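Local atomic coordinates of putative dehydrogenase (Pseudomonas fluorescens, PDB entry 6UUG), a protein that oxidises methanesulfinate as the flavin-dependent oxygenase of a two-component monooxygenase system in bacterial sulfur assimilation. Residues A[81-84]-A[85-89]; A[129-132]-A[133-137]; A[107-110]-A[111-115]. All blocks are in the same frame, centred on the assembly; numbering follows the deposited sequence. Where two conformers were deposited one is given.

Contact 1. Residues A[81-84]-A[85-89]; sequences LGAR and WSETL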
ATOM      1  N   LEU A  81       0.435  42.709 -12.367  1.00 32.62           N
ATOM      2  CA  LEU A  81       1.614  42.528 -11.522  1.00 34.06           C
ATOM      3  C   LEU A  81       2.742  41.768 -12.216  1.00 34.70           C
ATOM      4  O   LEU A  81       3.871  41.781 -11.720  1.00 35.99           O
ATOM      5  CB  LEU A  81       1.225  41.817 -10.213  1.00 35.70           C
ATOM      6  CG  LEU A  81       0.208  42.537  -9.315  1.00 35.70           C
ATOM      7  CD1 LEU A  81      -0.147  41.720  -8.077  1.00 37.74           C
ATOM      8  CD2 LEU A  81       0.742  43.910  -8.903  1.00 42.33           C
ATOM      9  N   GLY A  82       2.469  41.106 -13.338  1.00 33.56           N
ATOM     10  CA  GLY A  82       3.512  40.473 -14.130  1.00 33.96           C
ATOM     11  C   GLY A  82       4.139  39.224 -13.531  1.00 35.39           C
ATOM     12  O   GLY A  82       5.291  38.914 -13.839  1.00 33.70           O
ATOM     13  N   ALA A  83       3.416  38.490 -12.692  1.00 31.44           N
ATOM     14  CA  ALA A  83       4.008  37.279 -12.124  1.00 32.01           C
ATOM     15  C   ALA A  83       4.179  36.196 -13.186  1.00 30.27           C
ATOM     16  O   ALA A  83       3.404  36.107 -14.141  1.00 31.13           O
ATOM     17  CB  ALA A  83       3.142  36.729 -10.989  1.00 31.28           C
ATOM     18  N   ARG A  84       5.211  35.367 -13.008  1.00 31.33           N
ATOM     19  CA  ARG A  84       5.303  34.145 -13.791  0.50 31.42           C
ATOM     20  C   ARG A  84       4.280  33.134 -13.280  1.00 28.38           C
ATOM     21  O   ARG A  84       3.774  33.240 -12.163  1.00 29.35           O
ATOM     22  CB  ARG A  84       6.706  33.545 -13.720  0.50 31.92           C
ATOM     23  CG  ARG A  84       7.795  34.413 -14.369  0.50 33.01           C
ATOM     24  CD  ARG A  84       9.182  33.927 -13.967  0.50 37.74           C
ATOM     25  NE  ARG A  84       9.251  33.582 -12.549  0.50 35.26           N
ATOM     26  CZ  ARG A  84       9.632  34.411 -11.580  0.50 41.06           C
ATOM     27  NH1 ARG A  84       9.655  33.989 -10.322  0.50 36.31           N
ATOM     28  NH2 ARG A  84       9.986  35.662 -11.862  0.50 41.93           N
ATOM     29  N   TRP A  85       3.969  32.157 -14.130  1.00 29.38           N
ATOM     30  CA  TRP A  85       2.988  31.136 -13.742  1.00 28.37           C
ATOM     31  C   TRP A  85       3.374  30.447 -12.443  1.00 27.15           C
ATOM     32  O   TRP A  85       2.508  30.143 -11.615  1.00 30.59           O
ATOM     33  CB  TRP A  85       2.820  30.108 -14.864  1.00 26.47           C
ATOM     34  CG  TRP A  85       1.798  30.606 -15.832  1.00 30.95           C
ATOM     35  CD1 TRP A  85       2.010  31.023 -17.115  1.00 33.41           C
ATOM     36  CD2 TRP A  85       0.405  30.816 -15.562  1.00 30.94           C
ATOM     37  NE1 TRP A  85       0.828  31.459 -17.668  1.00 33.25           N
ATOM     38  CE2 TRP A  85      -0.170  31.348 -16.735  1.00 33.31           C
ATOM     39  CE3 TRP A  85      -0.412  30.595 -14.445  1.00 28.35           C
ATOM     40  CZ2 TRP A  85      -1.522  31.657 -16.826  1.00 34.58           C
ATOM     41  CZ3 TRP A  85      -1.774  30.913 -14.539  1.00 33.93           C
ATOM     42  CH2 TRP A  85      -2.305  31.438 -15.724  1.00 33.96           C
ATOM     43  N   SER A  86       4.659  30.150 -12.257  1.00 27.56           N
ATOM     44  CA  SER A  86       5.055  29.498 -11.009  1.00 28.52           C
ATOM     45  C   SER A  86       4.682  30.335  -9.785  1.00 31.60           C
ATOM     46  O   SER A  86       4.329  29.773  -8.740  1.00 27.23           O
ATOM     47  CB  SER A  86       6.559  29.196 -11.022  1.00 32.70           C
ATOM     48  OG  SER A  86       7.318  30.404 -11.086  1.00 30.90           O
ATOM     49  N   GLU A  87       4.738  31.678  -9.886  1.00 27.54           N
ATOM     50  CA  GLU A  87       4.361  32.526  -8.755  0.54 28.68           C
ATOM     51  C   GLU A  87       2.850  32.573  -8.570  1.00 30.06           C
ATOM     52  O   GLU A  87       2.357  32.542  -7.437  1.00 29.11           O
ATOM     53  CB  GLU A  87       4.890  33.949  -8.951  0.54 30.11           C
ATOM     54  CG  GLU A  87       6.372  34.079  -9.181  0.54 31.95           C
ATOM     55  CD  GLU A  87       6.745  35.516  -9.537  0.54 33.29           C
ATOM     56  OE1 GLU A  87       6.891  36.346  -8.610  0.54 40.68           O
ATOM     57  OE2 GLU A  87       6.854  35.823 -10.743  0.54 29.77           O
ATOM     58  N   THR A  88       2.102  32.681  -9.667  1.00 28.68           N
ATOM     59  CA  THR A  88       0.650  32.645  -9.580  1.00 31.03           C
ATOM     60  C   THR A  88       0.177  31.341  -8.952  1.00 28.21           C
ATOM     61  O   THR A  88      -0.693  31.344  -8.074  1.00 28.92           O
ATOM     62  CB  THR A  88       0.048  32.809 -10.968  1.00 28.45           C
ATOM     63  OG1 THR A  88       0.426  34.095 -11.505  1.00 30.89           O
ATOM     64  CG2 THR A  88      -1.453  32.703 -10.910  1.00 30.50           C
ATOM     65  N   LEU A  89       0.760  30.223  -9.376  1.00 27.72           N
ATOM     66  CA  LEU A  89       0.346  28.926  -8.838  1.00 27.08           C
ATOM     67  C   LEU A  89       0.813  28.746  -7.398  1.00 28.03           C
ATOM     68  O   LEU A  89       0.144  28.072  -6.616  1.00 27.79           O
ATOM     69  CB  LEU A  89       0.881  27.810  -9.741  1.00 27.02           C
ATOM     70  CG  LEU A  89       0.308  27.824 -11.149  1.00 28.50           C
ATOM     71  CD1 LEU A  89       1.106  26.925 -12.087  1.00 32.11           C
ATOM     72  CD2 LEU A  89      -1.162  27.427 -11.105  1.00 30.67           C
TER
HETATM   73  O   HOH W   1       7.714  38.207 -12.687  1.00 45.68           O
HETATM   74  O   HOH W   2       1.096  34.173 -14.135  1.00 34.30           O
HETATM   75  O   HOH W   3       8.856  31.058  -9.333  1.00 47.44           O
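E87 turns back over R84, the residue at the N-cap of helix 85-96. Both side chains have a second conformer, and what follows holds for the one described. E87 CB lies beside the methyl group of A83 and 3.5 Å from R84 O. With CG anti to the carbonyl carbon (chi1 -56°), the chain runs toward the loop, and CG passes 3.5 Å from R84 NH1. CD comes to 3.4 Å from that same NH1, whereas OE1 stays 4.0 Å from R84 NH1. OE2 is the busy atom. It accepts the backbone N-H of R84 in a nearly straight bond of 2.8 Å, taken on its anti side and out of the carboxylate plane. It also sits 3.1 Å above the guanidinium of R84, over its centre, with the two planes only 10° apart. The resulting salt bridge, R84 NH2 to E87 OE2 at 3.3 Å, is therefore a stack of charges with no N-H aimed at the oxygen. A water donates to both G82 O and E87 OE2. The first turn begins regularly, T88 N bonding R84 O at 3.1 Å, while S86 OG is held by D322 of helix 294-327. A glutamate at N3 bonding the N-cap amide is one half of a capping box.

Contact 2. Residues A[129-132]-A[133-137]; sequences FEQT and ARQNW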
ATOM      1  N   PHE A 129      -7.419  42.416 -20.514  1.00 37.45           N
ATOM      2  CA  PHE A 129      -6.399  42.480 -19.464  1.00 36.75           C
ATOM      3  C   PHE A 129      -6.362  43.861 -18.816  1.00 35.52           C
ATOM      4  O   PHE A 129      -6.306  43.986 -17.588  1.00 35.74           O
ATOM      5  CB  PHE A 129      -5.020  42.143 -20.035  1.00 38.39           C
ATOM      6  CG  PHE A 129      -4.716  40.666 -20.109  1.00 35.52           C
ATOM      7  CD1 PHE A 129      -5.729  39.727 -20.052  1.00 34.15           C
ATOM      8  CD2 PHE A 129      -3.403  40.227 -20.227  1.00 35.20           C
ATOM      9  CE1 PHE A 129      -5.437  38.356 -20.117  1.00 34.43           C
ATOM     10  CE2 PHE A 129      -3.094  38.873 -20.293  1.00 36.92           C
ATOM     11  CZ  PHE A 129      -4.120  37.931 -20.231  1.00 34.46           C
ATOM     12  N   GLU A 130      -6.364  44.912 -19.635  1.00 37.74           N
ATOM     13  CA  GLU A 130      -6.329  46.267 -19.092  1.00 38.77           C
ATOM     14  C   GLU A 130      -7.535  46.545 -18.202  1.00 36.69           C
ATOM     15  O   GLU A 130      -7.390  47.089 -17.101  1.00 41.52           O
ATOM     16  CB  GLU A 130      -6.244  47.279 -20.237  1.00 39.04           C
ATOM     17  CG  GLU A 130      -4.993  47.136 -21.073  1.00 42.43           C
ATOM     18  CD  GLU A 130      -5.001  48.033 -22.304  1.00 52.37           C
ATOM     19  OE1 GLU A 130      -6.104  48.410 -22.757  1.00 54.01           O
ATOM     20  OE2 GLU A 130      -3.907  48.363 -22.813  1.00 49.82           O
ATOM     21  N   GLN A 131      -8.737  46.174 -18.651  1.00 36.15           N
ATOM     22  CA  GLN A 131      -9.919  46.451 -17.834  1.00 37.30           C
ATOM     23  C   GLN A 131      -9.939  45.611 -16.565  1.00 38.40           C
ATOM     24  O   GLN A 131     -10.385  46.078 -15.509  1.00 39.06           O
ATOM     25  CB  GLN A 131     -11.190  46.220 -18.643  1.00 43.38           C
ATOM     26  CG  GLN A 131     -11.326  47.129 -19.851  1.00 44.77           C
ATOM     27  CD  GLN A 131     -12.542  46.784 -20.683  1.00 55.11           C
ATOM     28  OE1 GLN A 131     -13.583  47.435 -20.583  1.00 61.14           O
ATOM     29  NE2 GLN A 131     -12.423  45.740 -21.500  1.00 51.71           N
ATOM     30  N   THR A 132      -9.471  44.362 -16.647  1.00 40.44           N
ATOM     31  CA  THR A 132      -9.435  43.511 -15.462  1.00 34.64           C
ATOM     32  C   THR A 132      -8.504  44.081 -14.402  1.00 37.17           C
ATOM     33  O   THR A 132      -8.831  44.076 -13.209  1.00 40.91           O
ATOM     34  CB  THR A 132      -9.000  42.092 -15.862  1.00 36.78           C
ATOM     35  OG1 THR A 132      -9.982  41.527 -16.739  1.00 35.00           O
ATOM     36  CG2 THR A 132      -8.841  41.206 -14.640  1.00 35.11           C
ATOM     37  N   ALA A 133      -7.338  44.576 -14.821  1.00 34.78           N
ATOM     38  CA  ALA A 133      -6.378  45.133 -13.873  1.00 38.06           C
ATOM     39  C   ALA A 133      -6.872  46.452 -13.294  1.00 43.53           C
ATOM     40  O   ALA A 133      -6.686  46.725 -12.101  1.00 44.80           O
ATOM     41  CB  ALA A 133      -5.028  45.327 -14.563  1.00 38.36           C
ATOM     42  N   ARG A 134      -7.519  47.277 -14.117  1.00 41.51           N
ATOM     43  CA  ARG A 134      -7.969  48.582 -13.648  0.52 45.68           C
ATOM     44  C   ARG A 134      -9.171  48.457 -12.716  1.00 43.81           C
ATOM     45  O   ARG A 134      -9.267  49.178 -11.716  1.00 48.89           O
ATOM     46  CB  ARG A 134      -8.296  49.475 -14.847  0.52 46.15           C
ATOM     47  CG  ARG A 134      -8.965  50.800 -14.513  0.52 47.73           C
ATOM     48  CD  ARG A 134      -9.150  51.628 -15.782  0.52 48.90           C
ATOM     49  NE  ARG A 134      -9.643  50.808 -16.887  0.52 49.16           N
ATOM     50  CZ  ARG A 134     -10.904  50.788 -17.301  0.52 52.08           C
ATOM     51  NH1 ARG A 134     -11.812  51.559 -16.715  0.52 57.98           N
ATOM     52  NH2 ARG A 134     -11.256  50.005 -18.308  0.52 49.35           N
ATOM     53  N   GLN A 135     -10.089  47.537 -13.011  1.00 44.39           N
ATOM     54  CA  GLN A 135     -11.345  47.438 -12.274  1.00 43.72           C
ATOM     55  C   GLN A 135     -11.467  46.191 -11.397  1.00 45.15           C
ATOM     56  O   GLN A 135     -12.534  45.967 -10.821  1.00 44.42           O
ATOM     57  CB  GLN A 135     -12.518  47.493 -13.253  1.00 45.95           C
ATOM     58  CG  GLN A 135     -12.416  48.625 -14.252  1.00 47.86           C
ATOM     59  CD  GLN A 135     -13.525  48.598 -15.274  1.00 50.51           C
ATOM     60  OE1 GLN A 135     -13.305  48.885 -16.453  1.00 61.54           O
ATOM     61  NE2 GLN A 135     -14.731  48.253 -14.832  1.00 55.82           N
ATOM     62  N   ASN A 136     -10.410  45.388 -11.272  1.00 43.32           N
ATOM     63  CA  ASN A 136     -10.423  44.151 -10.477  1.00 42.78           C
ATOM     64  C   ASN A 136     -11.636  43.274 -10.799  1.00 39.01           C
ATOM     65  O   ASN A 136     -12.343  42.807  -9.906  1.00 40.35           O
ATOM     66  CB  ASN A 136     -10.357  44.444  -8.977  1.00 42.04           C
ATOM     67  CG  ASN A 136      -9.015  44.996  -8.553  1.00 46.64           C
ATOM     68  OD1 ASN A 136      -8.005  44.291  -8.566  1.00 50.63           O
ATOM     69  ND2 ASN A 136      -8.998  46.258  -8.163  1.00 49.37           N
ATOM     70  N   TRP A 137     -11.866  43.051 -12.093  1.00 37.87           N
ATOM     71  CA  TRP A 137     -12.884  42.104 -12.536  1.00 36.97           C
ATOM     72  C   TRP A 137     -12.527  40.688 -12.090  1.00 40.37           C
ATOM     73  O   TRP A 137     -11.388  40.247 -12.260  1.00 39.40           O
ATOM     74  CB  TRP A 137     -13.000  42.117 -14.055  1.00 40.67           C
ATOM     75  CG  TRP A 137     -13.657  43.313 -14.668  1.00 42.27           C
ATOM     76  CD1 TRP A 137     -14.264  44.359 -14.025  1.00 43.91           C
ATOM     77  CD2 TRP A 137     -13.771  43.576 -16.065  1.00 41.79           C
ATOM     78  NE1 TRP A 137     -14.752  45.260 -14.953  1.00 43.00           N
ATOM     79  CE2 TRP A 137     -14.459  44.799 -16.211  1.00 44.03           C
ATOM     80  CE3 TRP A 137     -13.355  42.893 -17.215  1.00 41.08           C
ATOM     81  CZ2 TRP A 137     -14.737  45.349 -17.459  1.00 47.70           C
ATOM     82  CZ3 TRP A 137     -13.635  43.445 -18.456  1.00 49.78           C
ATOM     83  CH2 TRP A 137     -14.321  44.657 -18.565  1.00 48.09           C
TER
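Q131 lays its CB over one face of the W137 indole, a CH-pi contact of 3.8 Å from CB to the centroid of the six-membered ring and 23° off the normal. The rest of the glutamine crosses the same ring obliquely: CD comes within 3.5 Å of CH2, and the amide plane is turned 56° against the indole. R134, in the conformer described, runs alongside Q131, its NH2 3.3 Å from Q131 CG and its guanidinium nearly coplanar with the amide. T132 meets W137 nearer the backbone, with OG1 3.7 Å from CE3 and the methyl CG2 3.6 Å from W137 O. That carbonyl oxygen is buried and has no polar partner in the model.

The next shell fixes these groups. T132 holds OG1 anti to its carbonyl carbon (chi1 -64°), where it bonds both the carbonyl oxygen of W128, one turn back, and the indole nitrogen of W139; Q131 NE2 has a weak bond to P127 O. With an alanine here in place of Q131, W137 CH2 would probably lose the amide carbon packed against it and P127 O its weak bond, leaving the indole freer to turn. Farther out, F129 packs on L113, V116 and R117 of helix 100-119.

The backbone explains why a residue beyond the helix can return to it. Regular bonds run from A133 N to F129 O and, at 2.9 Å, from Q135 N to Q131 O; N136 then takes a positive phi and ends the helix, letting W137 turn back against it. W137 N reaches T132 O in a weak six-to-one bond of 3.4 Å. The turn thus resembles a Schellman C-cap, without its full bond pattern, closing helix 122-135 before strand 139-142.

Contact 3. Residues A[107-110]-A[111-115]; sequences GFHH and LMLAT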
ATOM      1  N   GLY A 107      -7.613  30.398  -8.623  1.00 32.72           N
ATOM      2  CA  GLY A 107      -6.880  29.755  -9.700  1.00 28.84           C
ATOM      3  C   GLY A 107      -7.657  29.716 -11.003  1.00 27.64           C
ATOM      4  O   GLY A 107      -7.092  29.948 -12.078  1.00 31.23           O
ATOM      5  N   PHE A 108      -8.966  29.456 -10.931  1.00 28.63           N
ATOM      6  CA  PHE A 108      -9.758  29.431 -12.156  1.00 32.16           C
ATOM      7  C   PHE A 108      -9.906  30.823 -12.765  1.00 33.27           C
ATOM      8  O   PHE A 108      -9.950  30.951 -13.987  1.00 31.28           O
ATOM      9  CB  PHE A 108     -11.123  28.800 -11.891  1.00 36.91           C
ATOM     10  CG  PHE A 108     -11.208  27.372 -12.330  1.00 38.90           C
ATOM     11  CD1 PHE A 108     -10.146  26.513 -12.131  1.00 42.03           C
ATOM     12  CD2 PHE A 108     -12.352  26.886 -12.947  1.00 49.12           C
ATOM     13  CE1 PHE A 108     -10.216  25.186 -12.544  1.00 48.87           C
ATOM     14  CE2 PHE A 108     -12.429  25.564 -13.358  1.00 50.42           C
ATOM     15  CZ  PHE A 108     -11.359  24.715 -13.152  1.00 46.04           C
ATOM     16  N   HIS A 109      -9.971  31.870 -11.937  1.00 32.75           N
ATOM     17  CA  HIS A 109      -9.922  33.231 -12.465  1.00 31.87           C
ATOM     18  C   HIS A 109      -8.699  33.424 -13.368  1.00 29.49           C
ATOM     19  O   HIS A 109      -8.814  33.879 -14.512  1.00 30.00           O
ATOM     20  CB  HIS A 109      -9.937  34.228 -11.295  1.00 29.88           C
ATOM     21  CG  HIS A 109      -9.462  35.598 -11.656  1.00 34.07           C
ATOM     22  ND1 HIS A 109     -10.302  36.565 -12.166  1.00 34.05           N
ATOM     23  CD2 HIS A 109      -8.230  36.159 -11.594  1.00 32.34           C
ATOM     24  CE1 HIS A 109      -9.607  37.667 -12.398  1.00 33.01           C
ATOM     25  NE2 HIS A 109      -8.347  37.445 -12.066  1.00 34.65           N
ATOM     26  N   HIS A 110      -7.512  33.031 -12.895  1.00 30.82           N
ATOM     27  CA  HIS A 110      -6.334  33.251 -13.738  1.00 29.39           C
ATOM     28  C   HIS A 110      -6.309  32.301 -14.931  1.00 30.74           C
ATOM     29  O   HIS A 110      -5.742  32.635 -15.982  1.00 31.89           O
ATOM     30  CB  HIS A 110      -5.061  33.150 -12.890  1.00 30.17           C
ATOM     31  CG  HIS A 110      -4.921  34.290 -11.927  1.00 30.58           C
ATOM     32  ND1 HIS A 110      -4.608  35.565 -12.344  1.00 33.13           N
ATOM     33  CD2 HIS A 110      -5.124  34.369 -10.590  1.00 32.31           C
ATOM     34  CE1 HIS A 110      -4.593  36.377 -11.303  1.00 31.36           C
ATOM     35  NE2 HIS A 110      -4.910  35.678 -10.226  1.00 31.32           N
ATOM     36  N   LEU A 111      -6.917  31.118 -14.793  1.00 28.99           N
ATOM     37  CA  LEU A 111      -7.090  30.238 -15.947  1.00 30.74           C
ATOM     38  C   LEU A 111      -7.991  30.869 -17.008  1.00 32.44           C
ATOM     39  O   LEU A 111      -7.745  30.711 -18.210  1.00 30.67           O
ATOM     40  CB  LEU A 111      -7.658  28.883 -15.504  1.00 29.84           C
ATOM     41  CG  LEU A 111      -7.980  27.888 -16.623  1.00 32.05           C
ATOM     42  CD1 LEU A 111      -6.725  27.423 -17.328  1.00 27.60           C
ATOM     43  CD2 LEU A 111      -8.730  26.673 -16.049  1.00 33.84           C
ATOM     44  N   MET A 112      -9.046  31.578 -16.589  1.00 33.19           N
ATOM     45  CA  MET A 112      -9.905  32.249 -17.569  1.00 31.16           C
ATOM     46  C   MET A 112      -9.136  33.332 -18.319  1.00 30.48           C
ATOM     47  O   MET A 112      -9.280  33.477 -19.540  1.00 31.88           O
ATOM     48  CB  MET A 112     -11.133  32.860 -16.892  1.00 31.14           C
ATOM     49  CG  MET A 112     -12.047  31.866 -16.169  1.00 31.66           C
ATOM     50  SD  MET A 112     -12.490  30.408 -17.137  1.00 38.55           S
ATOM     51  CE  MET A 112     -11.710  29.098 -16.182  1.00 36.23           C
ATOM     52  N   LEU A 113      -8.295  34.089 -17.607  1.00 31.74           N
ATOM     53  CA  LEU A 113      -7.448  35.072 -18.278  1.00 32.57           C
ATOM     54  C   LEU A 113      -6.481  34.399 -19.244  1.00 33.86           C
ATOM     55  O   LEU A 113      -6.257  34.892 -20.355  1.00 32.49           O
ATOM     56  CB  LEU A 113      -6.694  35.897 -17.237  1.00 33.81           C
ATOM     57  CG  LEU A 113      -7.524  36.860 -16.394  1.00 32.02           C
ATOM     58  CD1 LEU A 113      -6.613  37.535 -15.379  1.00 33.46           C
ATOM     59  CD2 LEU A 113      -8.173  37.906 -17.317  1.00 36.19           C
ATOM     60  N   ALA A 114      -5.907  33.259 -18.847  1.00 32.45           N
ATOM     61  CA  ALA A 114      -5.037  32.521 -19.756  1.00 31.56           C
ATOM     62  C   ALA A 114      -5.785  32.069 -20.997  1.00 32.70           C
ATOM     63  O   ALA A 114      -5.203  32.009 -22.087  1.00 33.58           O
ATOM     64  CB  ALA A 114      -4.434  31.303 -19.050  1.00 31.80           C
ATOM     65  N   THR A 115      -7.070  31.746 -20.839  1.00 32.28           N
ATOM     66  CA  THR A 115      -7.889  31.272 -21.951  1.00 32.73           C
ATOM     67  C   THR A 115      -8.036  32.342 -23.032  1.00 34.34           C
ATOM     68  O   THR A 115      -7.850  32.060 -24.220  1.00 35.20           O
ATOM     69  CB  THR A 115      -9.263  30.843 -21.432  1.00 33.58           C
ATOM     70  OG1 THR A 115      -9.105  29.802 -20.457  1.00 34.29           O
ATOM     71  CG2 THR A 115     -10.113  30.307 -22.567  1.00 37.14           C
TER
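Residues 107-115 form a buried local contact along helix 100-119, in the part of the fold that matches the acyl-CoA dehydrogenase N-terminal domain, and F108 with L111 and M112 gives one of its packed sides. L111 places CG anti to the backbone N (chi1 176°), which carries CD2 over one face of the F108 ring, 4.2 Å from its centroid in a CH-pi contact. M112 reaches the phenyl group at a slant: bent at chi2 and chi3, its chain folds back until CE is 4.0 Å from F108 CD2 and also 3.4 Å from F108 O. L111 and M112 go on to touch R248 of helix 247-277, while F108 and M112 reach N141 of strand 139-142.

Elsewhere on the helix, L113 uses its CD1 methyl to meet two imidazoles, lying 3.7 Å from H109 NE2 and more loosely near H110 ND1. The rings are positioned by partners beyond the helix: H109 bonds L70 O through NE2 and W139 N through ND1, and H110 bonds S73 OG through ND1, with a weak bond from NE2 to L69 O. These buried nitrogens thus have polar mates although leucine carbon packs beside them.

Four regular backbone bonds join the segments, among them M112 N to F108 O at 2.8 Å. L111 O is gripped twice, by T115 N and, at 2.8 Å, by T115 OG1, which approach from opposite faces of its plane; T115 OG1 also bonds R248 NE. Contacts at three and four residues' spacing are those of any packed alpha-helix; here they belong to a helix of the acyl-CoA dehydrogenase fold packed on helix 247-277 and strand 139-142.

Contact 3 is the core member of the set, almost wholly buried, whereas contacts 1 and 2 are only partly so and mark a helix start and a helix end. Both lean on it. Contact 1, its centre about 12 Å from that of contact 3, sets W85 CZ2 against A114 CB at 3.7 Å; contact 2, its centre about 13 Å from that of contact 3, brings F129 CE1 to L113 O at 3.6 Å. Contacts 1 and 2 do not touch, their nearest atoms about 6 Å apart; each packs on helix 100-119. Chemistry follows place: charge and water at the N-terminal cap, amide and indole at the C-terminal turn, and apolar packing with histidines bonded to partners outside the helix within.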